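PDB 4ACY: endo-alpha-mannosidase from Bacteroides thetaiotaomicron, which hydrolyses internal alpha-mannosidic linkages as a family GH99 endo-acting glycoside hydrolase, an activity linked to N-glycan processing. Local coordinates for residues 83-97 / 337-351. Numbering follows the deposited sequence. Where two conformers were deposited one is given.
Sequences NDDIACNFYPELGTY and EPAVSKKCDAFEYLD
Tyr-349 pushes its ring into the loop 83-97 and packs against Tyr-91. The two segments lie in loops of a closed eight-stranded beta/alpha (TIM) barrel: 83-97 in the loop before helix 102-115; 337-351 in the one between the last barrel strand, 322-324, and helix 359-376. The tight part centres on the two tyrosines. They form an edge-to-face pair, with the edge of Tyr-91 toward the face of Tyr-349 and the planes at 65°. The opposite face of Tyr-349 carries Phe-347 CD2, so the ring is held between two aromatic residues. Its hydroxyl donates to Asp-84 O at 2.5 Å and accepts from Ile-86 N at 2.8 Å. One hydroxyl thus bridges the backbone polar atoms flanking Asp-85. A phenylalanine here would probably keep the ring packing but leave Asp-84 O and Ile-86 N without their shared partner. Tyr-91 is covered in turn by Lys-342. In the conformer given, CG is anti to the backbone N (chi1 -170°) and the chain bends at chi2, which lays CG over the ring, 3.8 Å from the Tyr-91 ring centroid. Backbone bonds continue the contact: Leu-350 N to Asn-89 O, Val-340 N to Tyr-91 O, and Glu-93 N to Pro-338 O. Water 3 accepts from Tyr-91 N. The solvent side is looser. In the same conformer Asp-84 OD2 and Lys-342 NZ make a long, doubtful salt bridge, 3.8 Å. Water 1 receives a weak bond from Ala-346 N and donates to Asn-83 O. Asp-85 touches the Ala-346 methyl, but its main polar partner is Arg-289. At the other end the contact reaches buried ground beside helix 102-115. There Glu-337 OE1 also meets Trp-330, and through its syn lone pair it accepts a hydrogen bond from Tyr-97 OH at 2.7 Å.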
ATOM      1  N   ASN A  83      -7.599  25.421  -7.604  1.00 26.19           N
ATOM      2  CA  ASN A  83      -9.027  25.635  -7.887  1.00 26.56           C
ATOM      3  C   ASN A  83      -9.855  24.368  -7.756  1.00 25.42           C
ATOM      4  O   ASN A  83     -10.776  24.150  -8.541  1.00 24.78           O
ATOM      5  CB  ASN A  83      -9.239  26.264  -9.280  1.00 27.93           C
ATOM      6  CG  ASN A  83      -8.386  27.486  -9.494  1.00 29.26           C
ATOM      7  OD1 ASN A  83      -8.581  28.505  -8.834  1.00 30.29           O
ATOM      8  ND2 ASN A  83      -7.420  27.392 -10.407  1.00 29.96           N
ATOM      9  N   ASP A  84      -9.505  23.536  -6.774  1.00 24.70           N
ATOM     10  CA  ASP A  84     -10.190  22.268  -6.488  1.00 24.23           C
ATOM     11  C   ASP A  84     -10.100  21.253  -7.648  1.00 22.29           C
ATOM     12  O   ASP A  84     -10.877  20.310  -7.709  1.00 22.31           O
ATOM     13  CB  ASP A  84     -11.658  22.488  -6.053  1.00 25.99           C
ATOM     14  CG  ASP A  84     -11.792  23.411  -4.821  1.00 27.78           C
ATOM     15  OD1 ASP A  84     -10.790  23.654  -4.111  1.00 28.09           O
ATOM     16  OD2 ASP A  84     -12.915  23.904  -4.577  1.00 29.09           O
ATOM     17  N   ASP A  85      -9.136  21.464  -8.545  1.00 21.07           N
ATOM     18  CA  ASP A  85      -8.928  20.608  -9.728  1.00 20.12           C
ATOM     19  C   ASP A  85      -7.730  19.727  -9.410  1.00 19.10           C
ATOM     20  O   ASP A  85      -6.581  20.133  -9.607  1.00 18.52           O
ATOM     21  CB  ASP A  85      -8.657  21.493 -10.955  1.00 20.85           C
ATOM     22  CG  ASP A  85      -8.495  20.700 -12.267  1.00 21.42           C
ATOM     23  OD1 ASP A  85      -8.823  19.496 -12.329  1.00 21.54           O
ATOM     24  OD2 ASP A  85      -8.065  21.327 -13.262  1.00 22.03           O
ATOM     25  N   ILE A  86      -8.006  18.543  -8.873  1.00 18.03           N
ATOM     26  CA  ILE A  86      -6.959  17.726  -8.261  1.00 17.94           C
ATOM     27  C   ILE A  86      -6.814  16.340  -8.916  1.00 17.41           C
ATOM     28  O   ILE A  86      -7.748  15.828  -9.537  1.00 16.91           O
ATOM     29  CB  ILE A  86      -7.132  17.602  -6.716  1.00 18.26           C
ATOM     30  CG1 ILE A  86      -8.397  16.816  -6.350  1.00 18.43           C
ATOM     31  CG2 ILE A  86      -7.116  19.009  -6.042  1.00 18.44           C
ATOM     32  CD1 ILE A  86      -8.428  16.405  -4.866  1.00 18.08           C
ATOM     33  N   ALA A  87      -5.633  15.744  -8.748  1.00 17.29           N
ATOM     34  CA  ALA A  87      -5.231  14.563  -9.521  1.00 17.48           C
ATOM     35  C   ALA A  87      -5.784  13.225  -9.005  1.00 17.38           C
ATOM     36  O   ALA A  87      -5.024  12.286  -8.695  1.00 16.92           O
ATOM     37  CB  ALA A  87      -3.718  14.510  -9.619  1.00 17.61           C
ATOM     38  N   CYS A  88      -7.105  13.148  -8.927  1.00 17.21           N
ATOM     39  CA  CYS A  88      -7.810  11.958  -8.482  1.00 17.04           C
ATOM     40  C   CYS A  88      -9.270  12.034  -8.894  1.00 16.78           C
ATOM     41  O   CYS A  88      -9.794  13.134  -9.129  1.00 16.56           O
ATOM     42  CB  CYS A  88      -7.671  11.753  -6.964  1.00 17.95           C
ATOM     43  SG  CYS A  88      -7.689  13.269  -6.002  1.00 19.24           S
ATOM     44  N   ASN A  89      -9.918  10.876  -9.010  1.00 15.91           N
ATOM     45  CA  ASN A  89     -11.310  10.827  -9.440  1.00 16.41           C
ATOM     46  C   ASN A  89     -12.312  11.005  -8.297  1.00 16.31           C
ATOM     47  O   ASN A  89     -13.490  11.251  -8.542  1.00 16.81           O
ATOM     48  CB  ASN A  89     -11.608   9.522 -10.161  1.00 16.19           C
ATOM     49  CG  ASN A  89     -11.004   9.479 -11.562  1.00 16.54           C
ATOM     50  OD1 ASN A  89     -11.730   9.570 -12.580  1.00 17.24           O
ATOM     51  ND2 ASN A  89      -9.689   9.370 -11.628  1.00 15.34           N
ATOM     52  N   PHE A  90     -11.842  10.803  -7.068  1.00 16.23           N
ATOM     53  CA  PHE A  90     -12.630  11.097  -5.855  1.00 15.87           C
ATOM     54  C   PHE A  90     -12.020  12.323  -5.186  1.00 16.31           C
ATOM     55  O   PHE A  90     -10.917  12.736  -5.536  1.00 16.71           O
ATOM     56  CB  PHE A  90     -12.560   9.902  -4.884  1.00 16.28           C
ATOM     57  CG  PHE A  90     -13.290   8.662  -5.352  1.00 16.07           C
ATOM     58  CD1 PHE A  90     -12.672   7.729  -6.192  1.00 15.96           C
ATOM     59  CD2 PHE A  90     -14.594   8.401  -4.921  1.00 16.43           C
ATOM     60  CE1 PHE A  90     -13.342   6.561  -6.606  1.00 16.12           C
ATOM     61  CE2 PHE A  90     -15.277   7.247  -5.322  1.00 16.26           C
ATOM     62  CZ  PHE A  90     -14.655   6.316  -6.176  1.00 17.06           C
ATOM     63  N   TYR A  91     -12.713  12.901  -4.200  1.00 16.02           N
ATOM     64  CA  TYR A  91     -12.216  14.100  -3.542  1.00 16.62           C
ATOM     65  C   TYR A  91     -12.150  13.849  -2.032  1.00 16.12           C
ATOM     66  O   TYR A  91     -13.156  13.444  -1.437  1.00 16.04           O
ATOM     67  CB  TYR A  91     -13.131  15.297  -3.849  1.00 17.17           C
ATOM     68  CG  TYR A  91     -12.506  16.609  -3.479  1.00 18.11           C
ATOM     69  CD1 TYR A  91     -12.573  17.094  -2.172  1.00 18.76           C
ATOM     70  CD2 TYR A  91     -11.809  17.360  -4.426  1.00 18.91           C
ATOM     71  CE1 TYR A  91     -11.961  18.291  -1.820  1.00 19.45           C
ATOM     72  CE2 TYR A  91     -11.195  18.555  -4.083  1.00 19.48           C
ATOM     73  CZ  TYR A  91     -11.281  19.011  -2.777  1.00 20.06           C
ATOM     74  OH  TYR A  91     -10.675  20.193  -2.426  1.00 22.51           O
ATOM     75  N   PRO A  92     -10.985  14.091  -1.405  1.00 16.50           N
ATOM     76  CA  PRO A  92     -10.879  13.755   0.027  1.00 16.45           C
ATOM     77  C   PRO A  92     -11.729  14.629   0.963  1.00 16.89           C
ATOM     78  O   PRO A  92     -11.820  15.851   0.778  1.00 16.94           O
ATOM     79  CB  PRO A  92      -9.409  14.024   0.343  1.00 16.55           C
ATOM     80  CG  PRO A  92      -8.682  13.892  -0.984  1.00 16.61           C
ATOM     81  CD  PRO A  92      -9.686  14.526  -1.953  1.00 16.41           C
ATOM     82  N   GLU A  93     -12.291  13.993   1.983  1.00 17.54           N
ATOM     83  CA  GLU A  93     -12.909  14.727   3.081  1.00 18.20           C
ATOM     84  C   GLU A  93     -11.937  15.770   3.650  1.00 18.59           C
ATOM     85  O   GLU A  93     -12.336  16.906   3.966  1.00 19.05           O
ATOM     86  CB  GLU A  93     -13.358  13.765   4.177  1.00 18.97           C
ATOM     87  CG  GLU A  93     -14.065  14.516   5.308  1.00 19.72           C
ATOM     88  CD  GLU A  93     -14.366  13.674   6.523  1.00 21.13           C
ATOM     89  OE1 GLU A  93     -13.803  12.583   6.687  1.00 20.79           O
ATOM     90  OE2 GLU A  93     -15.188  14.134   7.338  1.00 22.63           O
ATOM     91  N   LEU A  94     -10.661  15.397   3.755  1.00 18.10           N
ATOM     92  CA  LEU A  94      -9.646  16.286   4.335  1.00 18.28           C
ATOM     93  C   LEU A  94      -9.038  17.286   3.338  1.00 18.58           C
ATOM     94  O   LEU A  94      -8.099  18.022   3.659  1.00 19.09           O
ATOM     95  CB  LEU A  94      -8.571  15.463   5.063  1.00 18.41           C
ATOM     96  CG  LEU A  94      -9.086  14.624   6.232  1.00 19.31           C
ATOM     97  CD1 LEU A  94      -7.941  13.846   6.845  1.00 18.78           C
ATOM     98  CD2 LEU A  94      -9.730  15.494   7.313  1.00 19.55           C
ATOM     99  N   GLY A  95      -9.593  17.315   2.131  1.00 18.38           N
ATOM    100  CA  GLY A  95      -9.174  18.250   1.095  1.00 18.43           C
ATOM    101  C   GLY A  95      -7.805  17.932   0.541  1.00 18.78           C
ATOM    102  O   GLY A  95      -7.365  16.773   0.583  1.00 19.44           O
ATOM    103  N   THR A  96      -7.135  18.962   0.036  1.00 18.90           N
ATOM    104  CA  THR A  96      -5.771  18.831  -0.493  1.00 18.55           C
ATOM    105  C   THR A  96      -4.800  18.902   0.654  1.00 18.17           C
ATOM    106  O   THR A  96      -4.099  19.896   0.852  1.00 19.29           O
ATOM    107  CB  THR A  96      -5.440  19.896  -1.571  1.00 18.98           C
ATOM    108  OG1 THR A  96      -5.770  21.220  -1.086  1.00 19.10           O
ATOM    109  CG2 THR A  96      -6.216  19.597  -2.828  1.00 19.29           C
ATOM    110  N   TYR A  97      -4.776  17.829   1.437  1.00 17.93           N
ATOM    111  CA  TYR A  97      -4.022  17.830   2.669  1.00 17.84           C
ATOM    112  C   TYR A  97      -2.534  17.626   2.498  1.00 18.35           C
ATOM    113  O   TYR A  97      -2.072  17.149   1.459  1.00 18.31           O
ATOM    114  CB  TYR A  97      -4.562  16.794   3.631  1.00 17.14           C
ATOM    115  CG  TYR A  97      -4.537  15.341   3.172  1.00 17.04           C
ATOM    116  CD1 TYR A  97      -3.352  14.585   3.231  1.00 16.86           C
ATOM    117  CD2 TYR A  97      -5.710  14.697   2.779  1.00 16.87           C
ATOM    118  CE1 TYR A  97      -3.343  13.241   2.870  1.00 16.66           C
ATOM    119  CE2 TYR A  97      -5.710  13.349   2.435  1.00 16.69           C
ATOM    120  CZ  TYR A  97      -4.521  12.630   2.484  1.00 16.80           C
ATOM    121  OH  TYR A  97      -4.539  11.292   2.142  1.00 16.35           O
ATOM    122  N   GLU A 337      -9.924   5.832   2.541  1.00 14.48           N
ATOM    123  CA  GLU A 337     -10.009   7.147   3.194  1.00 14.65           C
ATOM    124  C   GLU A 337     -11.315   7.857   2.809  1.00 15.04           C
ATOM    125  O   GLU A 337     -11.774   7.756   1.654  1.00 14.89           O
ATOM    126  CB  GLU A 337      -8.796   8.018   2.879  1.00 14.68           C
ATOM    127  CG  GLU A 337      -8.776   9.296   3.718  1.00 14.64           C
ATOM    128  CD  GLU A 337      -7.615  10.195   3.474  1.00 15.30           C
ATOM    129  OE1 GLU A 337      -6.695   9.845   2.688  1.00 15.21           O
ATOM    130  OE2 GLU A 337      -7.614  11.285   4.091  1.00 15.02           O
ATOM    131  N   PRO A 338     -11.957   8.527   3.788  1.00 15.01           N
ATOM    132  CA  PRO A 338     -13.231   9.169   3.477  1.00 15.35           C
ATOM    133  C   PRO A 338     -13.160  10.162   2.333  1.00 15.39           C
ATOM    134  O   PRO A 338     -12.255  10.986   2.283  1.00 15.35           O
ATOM    135  CB  PRO A 338     -13.574   9.898   4.790  1.00 15.41           C
ATOM    136  CG  PRO A 338     -12.998   9.014   5.826  1.00 15.51           C
ATOM    137  CD  PRO A 338     -11.704   8.487   5.243  1.00 15.44           C
ATOM    138  N   ALA A 339     -14.146  10.071   1.447  1.00 15.76           N
ATOM    139  CA  ALA A 339     -14.277  10.946   0.290  1.00 16.34           C
ATOM    140  C   ALA A 339     -15.618  11.675   0.410  1.00 16.56           C
ATOM    141  O   ALA A 339     -16.547  11.151   1.022  1.00 16.94           O
ATOM    142  CB  ALA A 339     -14.233  10.108  -0.988  1.00 16.07           C
ATOM    143  N   VAL A 340     -15.706  12.861  -0.185  1.00 17.05           N
ATOM    144  CA  VAL A 340     -16.939  13.677  -0.143  1.00 17.65           C
ATOM    145  C   VAL A 340     -17.422  14.045  -1.541  1.00 18.31           C
ATOM    146  O   VAL A 340     -16.633  14.057  -2.496  1.00 17.87           O
ATOM    147  CB  VAL A 340     -16.723  14.990   0.666  1.00 17.58           C
ATOM    148  CG1 VAL A 340     -16.412  14.659   2.114  1.00 17.62           C
ATOM    149  CG2 VAL A 340     -15.601  15.860   0.058  1.00 17.73           C
ATOM    150  N   SER A 341     -18.710  14.363  -1.671  1.00 18.96           N
ATOM    151  CA  SER A 341     -19.216  14.907  -2.926  0.50 19.41           C
ATOM    152  C   SER A 341     -18.537  16.249  -3.195  1.00 19.78           C
ATOM    153  O   SER A 341     -18.320  17.050  -2.269  1.00 20.01           O
ATOM    154  CB  SER A 341     -20.734  15.063  -2.872  0.50 19.46           C
ATOM    155  OG  SER A 341     -21.129  15.738  -1.691  0.50 19.35           O
ATOM    156  N   LYS A 342     -18.181  16.483  -4.459  1.00 20.35           N
ATOM    157  CA  LYS A 342     -17.464  17.690  -4.854  0.50 21.00           C
ATOM    158  C   LYS A 342     -17.564  17.883  -6.358  1.00 21.67           C
ATOM    159  O   LYS A 342     -17.496  16.911  -7.120  1.00 20.88           O
ATOM    160  CB  LYS A 342     -15.983  17.599  -4.453  0.50 21.24           C
ATOM    161  CG  LYS A 342     -15.171  18.898  -4.602  0.50 21.35           C
ATOM    162  CD  LYS A 342     -15.649  19.981  -3.641  0.50 21.74           C
ATOM    163  CE  LYS A 342     -14.527  20.944  -3.281  0.50 22.10           C
ATOM    164  NZ  LYS A 342     -14.884  21.766  -2.089  0.50 22.64           N
ATOM    165  N   LYS A 343     -17.756  19.144  -6.754  1.00 23.01           N
ATOM    166  CA  LYS A 343     -17.664  19.601  -8.139  1.00 25.42           C
ATOM    167  C   LYS A 343     -16.786  20.855  -8.163  1.00 26.83           C
ATOM    168  O   LYS A 343     -16.787  21.644  -7.220  1.00 28.99           O
ATOM    169  CB  LYS A 343     -19.053  19.932  -8.691  1.00 25.73           C
ATOM    170  N   CYS A 344     -16.011  21.022  -9.226  1.00 27.79           N
ATOM    171  CA  CYS A 344     -15.362  22.300  -9.512  1.00 29.07           C
ATOM    172  C   CYS A 344     -15.601  22.581 -10.989  1.00 29.18           C
ATOM    173  O   CYS A 344     -16.205  21.759 -11.677  1.00 28.81           O
ATOM    174  CB  CYS A 344     -13.870  22.243  -9.193  1.00 29.37           C
ATOM    175  SG  CYS A 344     -12.924  21.103 -10.206  1.00 30.93           S
ATOM    176  N   ASP A 345     -15.146  23.739 -11.467  1.00 30.64           N
ATOM    177  CA  ASP A 345     -15.314  24.114 -12.874  1.00 31.99           C
ATOM    178  C   ASP A 345     -14.749  23.045 -13.805  1.00 31.11           C
ATOM    179  O   ASP A 345     -15.345  22.715 -14.837  1.00 31.16           O
ATOM    180  CB  ASP A 345     -14.633  25.462 -13.157  1.00 34.08           C
ATOM    181  CG  ASP A 345     -15.346  26.629 -12.498  1.00 36.23           C
ATOM    182  OD1 ASP A 345     -16.572  26.521 -12.262  1.00 37.93           O
ATOM    183  OD2 ASP A 345     -14.680  27.658 -12.219  1.00 37.00           O
ATOM    184  N   ALA A 346     -13.620  22.477 -13.398  1.00 29.83           N
ATOM    185  CA  ALA A 346     -12.872  21.546 -14.238  1.00 28.10           C
ATOM    186  C   ALA A 346     -13.359  20.094 -14.194  1.00 26.52           C
ATOM    187  O   ALA A 346     -13.147  19.347 -15.151  1.00 27.31           O
ATOM    188  CB  ALA A 346     -11.388  21.622 -13.895  1.00 28.57           C
ATOM    189  N   PHE A 347     -14.024  19.694 -13.108  1.00 24.64           N
ATOM    190  CA  PHE A 347     -14.331  18.275 -12.886  1.00 22.98           C
ATOM    191  C   PHE A 347     -15.411  18.048 -11.836  1.00 22.25           C
ATOM    192  O   PHE A 347     -15.470  18.764 -10.849  1.00 21.61           O
ATOM    193  CB  PHE A 347     -13.060  17.559 -12.410  1.00 22.19           C
ATOM    194  CG  PHE A 347     -13.099  16.055 -12.576  1.00 21.98           C
ATOM    195  CD1 PHE A 347     -12.948  15.482 -13.832  1.00 21.95           C
ATOM    196  CD2 PHE A 347     -13.229  15.219 -11.468  1.00 21.86           C
ATOM    197  CE1 PHE A 347     -12.973  14.093 -13.999  1.00 21.60           C
ATOM    198  CE2 PHE A 347     -13.260  13.822 -11.616  1.00 21.13           C
ATOM    199  CZ  PHE A 347     -13.119  13.258 -12.888  1.00 21.79           C
ATOM    200  N   GLU A 348     -16.249  17.043 -12.064  1.00 21.90           N
ATOM    201  CA  GLU A 348     -17.144  16.541 -11.028  1.00 22.56           C
ATOM    202  C   GLU A 348     -16.667  15.194 -10.528  1.00 21.51           C
ATOM    203  O   GLU A 348     -16.607  14.218 -11.276  1.00 21.99           O
ATOM    204  CB  GLU A 348     -18.596  16.441 -11.487  1.00 24.22           C
ATOM    205  CG  GLU A 348     -19.504  15.917 -10.353  1.00 25.77           C
ATOM    206  CD  GLU A 348     -20.965  16.291 -10.518  1.00 27.75           C
ATOM    207  OE1 GLU A 348     -21.441  16.334 -11.667  1.00 29.93           O
ATOM    208  OE2 GLU A 348     -21.638  16.535  -9.493  1.00 28.42           O
ATOM    209  N   TYR A 349     -16.339  15.147  -9.243  1.00 20.79           N
ATOM    210  CA  TYR A 349     -15.714  13.961  -8.664  1.00 19.76           C
ATOM    211  C   TYR A 349     -16.720  12.846  -8.421  1.00 19.34           C
ATOM    212  O   TYR A 349     -17.922  13.101  -8.187  1.00 18.62           O
ATOM    213  CB  TYR A 349     -14.911  14.340  -7.395  1.00 19.44           C
ATOM    214  CG  TYR A 349     -13.783  15.307  -7.696  1.00 19.55           C
ATOM    215  CD1 TYR A 349     -14.001  16.691  -7.709  1.00 19.03           C
ATOM    216  CD2 TYR A 349     -12.503  14.842  -8.023  1.00 19.23           C
ATOM    217  CE1 TYR A 349     -12.972  17.586  -7.999  1.00 19.25           C
ATOM    218  CE2 TYR A 349     -11.477  15.730  -8.332  1.00 19.39           C
ATOM    219  CZ  TYR A 349     -11.713  17.098  -8.333  1.00 19.10           C
ATOM    220  OH  TYR A 349     -10.698  17.972  -8.639  1.00 19.39           O
ATOM    221  N   LEU A 350     -16.245  11.607  -8.539  1.00 17.81           N
ATOM    222  CA  LEU A 350     -16.982  10.458  -8.028  1.00 17.93           C
ATOM    223  C   LEU A 350     -17.028  10.594  -6.514  1.00 17.57           C
ATOM    224  O   LEU A 350     -16.250  11.360  -5.938  1.00 17.79           O
ATOM    225  CB  LEU A 350     -16.272   9.154  -8.390  1.00 18.27           C
ATOM    226  CG  LEU A 350     -16.150   8.833  -9.883  1.00 18.74           C
ATOM    227  CD1 LEU A 350     -15.362   7.539 -10.056  1.00 19.02           C
ATOM    228  CD2 LEU A 350     -17.540   8.699 -10.525  1.00 18.86           C
ATOM    229  N   ASP A 351     -17.936   9.858  -5.882  1.00 18.26           N
ATOM    230  CA  ASP A 351     -18.050   9.860  -4.415  1.00 17.97           C
ATOM    231  C   ASP A 351     -18.677   8.561  -3.940  1.00 17.91           C
ATOM    232  O   ASP A 351     -18.890   7.647  -4.738  1.00 18.17           O
ATOM    233  CB  ASP A 351     -18.850  11.086  -3.921  1.00 18.52           C
ATOM    234  CG  ASP A 351     -20.258  11.154  -4.523  1.00 18.85           C
ATOM    235  OD1 ASP A 351     -20.925  10.103  -4.644  1.00 18.73           O
ATOM    236  OD2 ASP A 351     -20.696  12.275  -4.878  1.00 19.01           O
TER
HETATM  237  O   HOH W   1     -11.444  23.959 -11.356  1.00 32.78           O
HETATM  238  O   HOH W   2     -13.601  25.597  -9.462  1.00 39.05           O
HETATM  239  O   HOH W   3     -15.343  11.979  -3.559  1.00 17.27           O
HETATM  240  O   HOH W   4     -10.012  12.595   3.646  1.00 18.68           O